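Local coordinates for sensor protein kinase HptS (Staphylococcus aureus, PDB 6LKI) that acts as a sensor histidine kinase, probably responding, with a partner protein, to hexose phosphate outside the cell and relaying the signal inward by autophosphorylation and phosphoryl transfer, at residues H14-Q19 / Y84-H89; R47-L52 / Y98-Y103. All blocks are in the same frame, centred on the assembly; numbering follows the deposited sequence.

Contact 1 (H14-Q19 / Y84-H89); sequences HHTEKQ and YLFSTH
Phe-86 lays the far end of its ring against the helix at Glu-17 and Thr-16. Its CG lies anti to the backbone N (chi1 177°), which sends the ring from the strand to the helix. Glu-17 N meets the ring edge in plane, whereas the methyl of Thr-16 approaches obliquely, CG2 standing 4.2 Å from Phe-86 CE2. The hydroxyl of the same threonine is engaged elsewhere, OG1 being hydrogen-bonded to Ser-12 O one helical turn back. Beside the apolar patch runs a polar bridge. The Glu-17 chain bends at chi2, leaving its carboxylate plane 70° from the ring. A water donates to Glu-17 OE2 at 2.6 Å and spans to the strand, where it donates to Phe-86 O at 3.0 Å. Gln-21 NE2 also bonds to OE2, while Gln-21 OE1 takes a bond from His-89 NE2; one amide thus ties the carboxylate to the strand's histidine and fixes its own rotation. Phe-86 and Ser-87 form a classic beta bulge opposite Ile-102. The ring further meets that of His-160 and touches Ile-20, so the bulged edge of strand 84-92 is held between the long helix 2-31, the neighbouring strand 97-106 and the loop before strand 163-169.

Contact 2 (R47-L52 / Y98-Y103); sequences RELLKL and YMLKIY
Leu-49 meets Leu-100 and Leu-52 meets Ile-102, in two apolar pairs that make up the direct contact. In the first, the two side chains reach in from opposite layers and overlap side by side, touching by one methyl each, Leu-49 CD2 lying 4.1 Å from Leu-100 CD2. The leucines take different rotamers to get there: Leu-49 has CG anti to its carbonyl carbon (chi1 -71°), Leu-100 has CG anti to its backbone N (chi1 174°). The second pair is just as sparing, with Leu-52 CD2 at 4.3 Å from Ile-102 CD1. Since even the nearest backbones, at Leu-49 and Leu-100, have CA atoms 10.1 Å apart, other side chains share the interface: Phe-23 packs on both helix leucines, Ile-24 on Leu-100 and Ile-20 on Ile-102. Polar interactions lie to the outside. Glu-48 OE1 is hydrogen-bonded to His-27 NE2, joining the two helices, and Lys-101, on the other face of the strand from Leu-100 and Ile-102, forms a salt bridge to an acidic side chain of the other protein in the assembly. A helix laid over one face of an antiparallel sheet is the classic two-layer alpha/beta arrangement, consistent with a PAS-like extracellular sensor domain.

In the fold
Both contacts are buried and cover the same antiparallel sheet, showing how two successive helices can share one platform. Strands 84-92 and 97-106 are neighbours in it, and probable backbone hydrogen bonds link the contacts directly: Phe-86 N to Ile-102 O and Leu-100 N to His-89 O, each 2.8 Å. Their chemistry differs with place. Contact 1, at an edge strand of the sheet and nearer the centre of the chain, mixes an aromatic ring with a carboxylate and a bridging water; contact 2, over an inner strand, is purely aliphatic across its segments. Helix 2-31, which supplies one side of contact 1, also fills in around contact 2 through Ile-20, Phe-23 and Ile-24.

Contact 1 (H14-Q19 / Y84-H89)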
loop_
_atom_site.group_PDB
_atom_site.type_symbol
_atom_site.label_atom_id
_atom_site.label_comp_id
_atom_site.label_asym_id
_atom_site.label_seq_id
_atom_site.Cartn_x
_atom_site.Cartn_y
_atom_site.Cartn_z
ATOM N N HIS B 14 -13.632 -19.727 -16.823
ATOM C CA HIS B 14 -14.884 -19.000 -17.001
ATOM C C HIS B 14 -15.884 -19.362 -15.911
ATOM O O HIS B 14 -16.532 -18.482 -15.331
ATOM C CB HIS B 14 -15.458 -19.299 -18.388
ATOM C CG HIS B 14 -16.828 -18.743 -18.619
ATOM N ND1 HIS B 14 -17.195 -17.475 -18.227
ATOM C CD2 HIS B 14 -17.919 -19.284 -19.212
ATOM C CE1 HIS B 14 -18.454 -17.259 -18.565
ATOM N NE2 HIS B 14 -18.917 -18.341 -19.165
ATOM N N HIS B 15 -16.006 -20.655 -15.602
ATOM C CA HIS B 15 -16.968 -21.096 -14.597
ATOM C C HIS B 15 -16.553 -20.658 -13.197
ATOM O O HIS B 15 -17.399 -20.239 -12.399
ATOM C CB HIS B 15 -17.124 -22.615 -14.666
ATOM C CG HIS B 15 -18.226 -23.153 -13.807
ATOM N ND1 HIS B 15 -19.559 -23.005 -14.129
ATOM C CD2 HIS B 15 -18.194 -23.848 -12.646
ATOM C CE1 HIS B 15 -20.300 -23.582 -13.198
ATOM N NE2 HIS B 15 -19.495 -24.101 -12.289
ATOM N N THR B 16 -15.257 -20.741 -12.883
ATOM C CA THR B 16 -14.794 -20.378 -11.548
ATOM C C THR B 16 -15.032 -18.900 -11.260
ATOM O O THR B 16 -15.459 -18.535 -10.159
ATOM C CB THR B 16 -13.311 -20.722 -11.396
ATOM O OG1 THR B 16 -13.134 -22.139 -11.509
ATOM C CG2 THR B 16 -12.783 -20.257 -10.043
ATOM N N GLU B 17 -14.769 -18.035 -12.242
ATOM C CA GLU B 17 -14.977 -16.605 -12.038
ATOM C C GLU B 17 -16.452 -16.287 -11.820
ATOM O O GLU B 17 -16.792 -15.403 -11.026
ATOM C CB GLU B 17 -14.425 -15.818 -13.226
ATOM C CG GLU B 17 -14.051 -14.386 -12.887
ATOM C CD GLU B 17 -15.212 -13.425 -13.052
ATOM O OE1 GLU B 17 -16.215 -13.807 -13.691
ATOM O OE2 GLU B 17 -15.119 -12.287 -12.548
ATOM N N LYS B 18 -17.340 -16.995 -12.522
ATOM C CA LYS B 18 -18.775 -16.831 -12.304
ATOM C C LYS B 18 -19.153 -17.192 -10.874
ATOM O O LYS B 18 -19.914 -16.469 -10.218
ATOM C CB LYS B 18 -19.549 -17.688 -13.313
ATOM C CG LYS B 18 -21.067 -17.771 -13.115
ATOM C CD LYS B 18 -21.482 -18.944 -12.222
ATOM C CE LYS B 18 -22.693 -18.582 -11.387
ATOM N NZ LYS B 18 -22.907 -19.502 -10.238
ATOM N N GLN B 19 -18.634 -18.318 -10.378
ATOM C CA GLN B 19 -18.958 -18.750 -9.023
ATOM C C GLN B 19 -18.477 -17.746 -7.987
ATOM O O GLN B 19 -19.132 -17.561 -6.954
ATOM C CB GLN B 19 -18.354 -20.129 -8.755
ATOM C CG GLN B 19 -18.809 -21.192 -9.739
ATOM C CD GLN B 19 -19.375 -22.417 -9.054
ATOM O OE1 GLN B 19 -18.949 -22.783 -7.959
ATOM N NE2 GLN B 19 -20.347 -23.057 -9.694
ATOM N N TYR B 84 -1.790 -15.327 -10.421
ATOM C CA TYR B 84 -2.684 -14.597 -11.310
ATOM C C TYR B 84 -3.775 -13.935 -10.479
ATOM O O TYR B 84 -4.572 -14.625 -9.834
ATOM C CB TYR B 84 -3.295 -15.533 -12.352
ATOM C CG TYR B 84 -4.351 -14.888 -13.220
ATOM C CD1 TYR B 84 -4.045 -13.800 -14.028
ATOM C CD2 TYR B 84 -5.653 -15.371 -13.239
ATOM C CE1 TYR B 84 -5.007 -13.207 -14.825
ATOM C CE2 TYR B 84 -6.622 -14.785 -14.034
ATOM C CZ TYR B 84 -6.291 -13.705 -14.825
ATOM O OH TYR B 84 -7.250 -13.118 -15.618
ATOM N N LEU B 85 -3.804 -12.604 -10.486
ATOM C CA LEU B 85 -4.874 -11.869 -9.822
ATOM C C LEU B 85 -6.171 -12.100 -10.586
ATOM O O LEU B 85 -6.330 -11.627 -11.716
ATOM C CB LEU B 85 -4.539 -10.384 -9.739
ATOM C CG LEU B 85 -5.609 -9.510 -9.082
ATOM C CD1 LEU B 85 -5.957 -10.043 -7.699
ATOM C CD2 LEU B 85 -5.151 -8.062 -9.000
ATOM N N PHE B 86 -7.055 -12.636 -9.806
ATOM C CA PHE B 86 -8.153 -13.200 -10.582
ATOM C C PHE B 86 -9.500 -12.561 -10.269
ATOM O O PHE B 86 -10.281 -12.300 -11.189
ATOM C CB PHE B 86 -8.229 -14.714 -10.352
ATOM C CG PHE B 86 -9.381 -15.383 -11.057
ATOM C CD1 PHE B 86 -9.305 -15.691 -12.404
ATOM C CD2 PHE B 86 -10.534 -15.717 -10.366
ATOM C CE1 PHE B 86 -10.356 -16.304 -13.054
ATOM C CE2 PHE B 86 -11.591 -16.336 -11.014
ATOM C CZ PHE B 86 -11.500 -16.629 -12.360
ATOM N N SER B 87 -9.705 -11.892 -9.173
ATOM C CA SER B 87 -10.853 -11.047 -8.881
ATOM C C SER B 87 -10.511 -10.081 -7.756
ATOM O O SER B 87 -9.688 -10.378 -6.886
ATOM C CB SER B 87 -12.085 -11.879 -8.504
ATOM O OG SER B 87 -11.892 -12.550 -7.273
ATOM N N THR B 88 -11.157 -8.917 -7.794
ATOM C CA THR B 88 -11.019 -7.892 -6.770
ATOM C C THR B 88 -12.407 -7.368 -6.435
ATOM O O THR B 88 -13.190 -7.064 -7.340
ATOM C CB THR B 88 -10.118 -6.742 -7.242
ATOM O OG1 THR B 88 -8.859 -7.265 -7.681
ATOM C CG2 THR B 88 -9.883 -5.744 -6.118
ATOM N N HIS B 89 -12.716 -7.275 -5.143
ATOM C CA HIS B 89 -14.015 -6.788 -4.702
ATOM C C HIS B 89 -13.839 -5.856 -3.513
ATOM O O HIS B 89 -13.051 -6.136 -2.606
ATOM C CB HIS B 89 -14.953 -7.944 -4.324
ATOM C CG HIS B 89 -15.446 -8.733 -5.497
ATOM N ND1 HIS B 89 -14.782 -9.837 -5.985
ATOM C CD2 HIS B 89 -16.540 -8.575 -6.280
ATOM C CE1 HIS B 89 -15.444 -10.326 -7.018
ATOM N NE2 HIS B 89 -16.514 -9.578 -7.218
HETATM O O HOH W 1 -12.882 -11.092 -11.948
#

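Contact 2 (R47-L52 / Y98-Y103)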
loop_
_atom_site.group_PDB
_atom_site.type_symbol
_atom_site.label_atom_id
_atom_site.label_comp_id
_atom_site.label_asym_id
_atom_site.label_seq_id
_atom_site.Cartn_x
_atom_site.Cartn_y
_atom_site.Cartn_z
ATOM N N ARG B 47 -15.022 -19.318 7.247
ATOM C CA ARG B 47 -15.747 -20.514 6.827
ATOM C C ARG B 47 -16.333 -20.344 5.431
ATOM O O ARG B 47 -16.260 -21.260 4.604
ATOM C CB ARG B 47 -16.851 -20.841 7.834
ATOM C CG ARG B 47 -16.355 -21.460 9.133
ATOM C CD ARG B 47 -17.471 -21.522 10.164
ATOM N NE ARG B 47 -17.045 -22.161 11.406
ATOM C CZ ARG B 47 -17.786 -22.212 12.509
ATOM N NH1 ARG B 47 -18.993 -21.662 12.524
ATOM N NH2 ARG B 47 -17.321 -22.812 13.597
ATOM N N GLU B 48 -16.917 -19.176 5.150
ATOM C CA GLU B 48 -17.510 -18.945 3.837
ATOM C C GLU B 48 -16.445 -18.859 2.751
ATOM O O GLU B 48 -16.628 -19.396 1.652
ATOM C CB GLU B 48 -18.355 -17.670 3.862
ATOM C CG GLU B 48 -19.552 -17.747 4.793
ATOM C CD GLU B 48 -20.464 -18.912 4.466
ATOM O OE1 GLU B 48 -20.915 -19.005 3.305
ATOM O OE2 GLU B 48 -20.721 -19.740 5.367
ATOM N N LEU B 49 -15.325 -18.192 3.042
ATOM C CA LEU B 49 -14.270 -18.047 2.042
ATOM C C LEU B 49 -13.593 -19.381 1.750
ATOM O O LEU B 49 -13.336 -19.711 0.586
ATOM C CB LEU B 49 -13.244 -17.012 2.507
ATOM C CG LEU B 49 -13.701 -15.550 2.517
ATOM C CD1 LEU B 49 -12.642 -14.658 3.147
ATOM C CD2 LEU B 49 -14.036 -15.072 1.111
ATOM N N LEU B 50 -13.294 -20.163 2.790
ATOM C CA LEU B 50 -12.694 -21.474 2.566
ATOM C C LEU B 50 -13.666 -22.425 1.877
ATOM O O LEU B 50 -13.241 -23.284 1.094
ATOM C CB LEU B 50 -12.211 -22.062 3.891
ATOM C CG LEU B 50 -10.952 -21.394 4.446
ATOM C CD1 LEU B 50 -10.706 -21.801 5.889
ATOM C CD2 LEU B 50 -9.748 -21.731 3.580
ATOM N N LYS B 51 -14.967 -22.289 2.146
ATOM C CA LYS B 51 -15.951 -23.086 1.422
ATOM C C LYS B 51 -15.938 -22.748 -0.064
ATOM O O LYS B 51 -16.002 -23.644 -0.913
ATOM C CB LYS B 51 -17.343 -22.864 2.014
ATOM C CG LYS B 51 -18.432 -23.725 1.396
ATOM C CD LYS B 51 -19.738 -23.588 2.164
ATOM C CE LYS B 51 -19.547 -23.927 3.635
ATOM N NZ LYS B 51 -20.782 -23.687 4.431
ATOM N N LEU B 52 -15.844 -21.457 -0.392
ATOM C CA LEU B 52 -15.799 -21.042 -1.792
ATOM C C LEU B 52 -14.525 -21.523 -2.473
ATOM O O LEU B 52 -14.566 -21.983 -3.620
ATOM C CB LEU B 52 -15.913 -19.521 -1.887
ATOM C CG LEU B 52 -15.651 -18.894 -3.258
ATOM C CD1 LEU B 52 -16.817 -19.162 -4.202
ATOM C CD2 LEU B 52 -15.386 -17.401 -3.129
ATOM N N TYR B 98 -13.629 -3.724 3.475
ATOM C CA TYR B 98 -12.518 -4.636 3.259
ATOM C C TYR B 98 -12.372 -4.927 1.772
ATOM O O TYR B 98 -13.361 -4.990 1.035
ATOM C CB TYR B 98 -12.717 -5.949 4.030
ATOM C CG TYR B 98 -12.620 -5.799 5.534
ATOM C CD1 TYR B 98 -13.642 -5.200 6.261
ATOM C CD2 TYR B 98 -11.508 -6.262 6.225
ATOM C CE1 TYR B 98 -13.555 -5.062 7.634
ATOM C CE2 TYR B 98 -11.411 -6.127 7.596
ATOM C CZ TYR B 98 -12.437 -5.527 8.296
ATOM O OH TYR B 98 -12.344 -5.394 9.662
ATOM N N MET B 99 -11.128 -5.094 1.336
ATOM C CA MET B 99 -10.824 -5.465 -0.039
ATOM C C MET B 99 -10.560 -6.963 -0.102
ATOM O O MET B 99 -9.754 -7.487 0.672
ATOM C CB MET B 99 -9.611 -4.693 -0.565
ATOM C CG MET B 99 -9.809 -3.184 -0.654
ATOM S SD MET B 99 -11.186 -2.706 -1.719
ATOM C CE MET B 99 -10.696 -3.457 -3.268
ATOM N N LEU B 100 -11.244 -7.645 -1.016
ATOM C CA LEU B 100 -11.076 -9.078 -1.217
ATOM C C LEU B 100 -10.415 -9.313 -2.568
ATOM O O LEU B 100 -10.988 -8.977 -3.610
ATOM C CB LEU B 100 -12.416 -9.811 -1.141
ATOM C CG LEU B 100 -12.371 -11.303 -1.483
ATOM C CD1 LEU B 100 -11.474 -12.054 -0.505
ATOM C CD2 LEU B 100 -13.772 -11.905 -1.508
ATOM N N LYS B 101 -9.235 -9.885 -2.542
ATOM C CA LYS B 101 -8.572 -10.304 -3.728
ATOM C C LYS B 101 -8.393 -11.800 -3.751
ATOM O O LYS B 101 -8.043 -12.353 -2.788
ATOM C CB LYS B 101 -7.232 -9.653 -3.809
ATOM C CG LYS B 101 -7.288 -8.178 -3.696
ATOM C CD LYS B 101 -6.065 -7.596 -4.325
ATOM C CE LYS B 101 -5.583 -6.406 -3.565
ATOM N NZ LYS B 101 -6.483 -5.235 -3.686
ATOM N N ILE B 102 -8.617 -12.411 -4.901
ATOM C CA ILE B 102 -8.478 -13.853 -5.074
ATOM C C ILE B 102 -7.418 -14.104 -6.137
ATOM O O ILE B 102 -7.509 -13.571 -7.250
ATOM C CB ILE B 102 -9.814 -14.513 -5.458
ATOM C CG1 ILE B 102 -10.833 -14.331 -4.331
ATOM C CG2 ILE B 102 -9.613 -15.988 -5.766
ATOM C CD1 ILE B 102 -12.189 -14.929 -4.627
ATOM N N TYR B 103 -6.414 -14.904 -5.790
ATOM C CA TYR B 103 -5.298 -15.210 -6.671
ATOM C C TYR B 103 -5.348 -16.675 -7.080
ATOM O O TYR B 103 -5.712 -17.540 -6.278
ATOM C CB TYR B 103 -3.958 -14.915 -5.989
ATOM C CG TYR B 103 -3.763 -13.468 -5.606
ATOM C CD1 TYR B 103 -4.243 -12.978 -4.398
ATOM C CD2 TYR B 103 -3.101 -12.590 -6.452
ATOM C CE1 TYR B 103 -4.069 -11.653 -4.045
ATOM C CE2 TYR B 103 -2.919 -11.264 -6.107
ATOM C CZ TYR B 103 -3.405 -10.802 -4.903
ATOM O OH TYR B 103 -3.230 -9.482 -4.556
#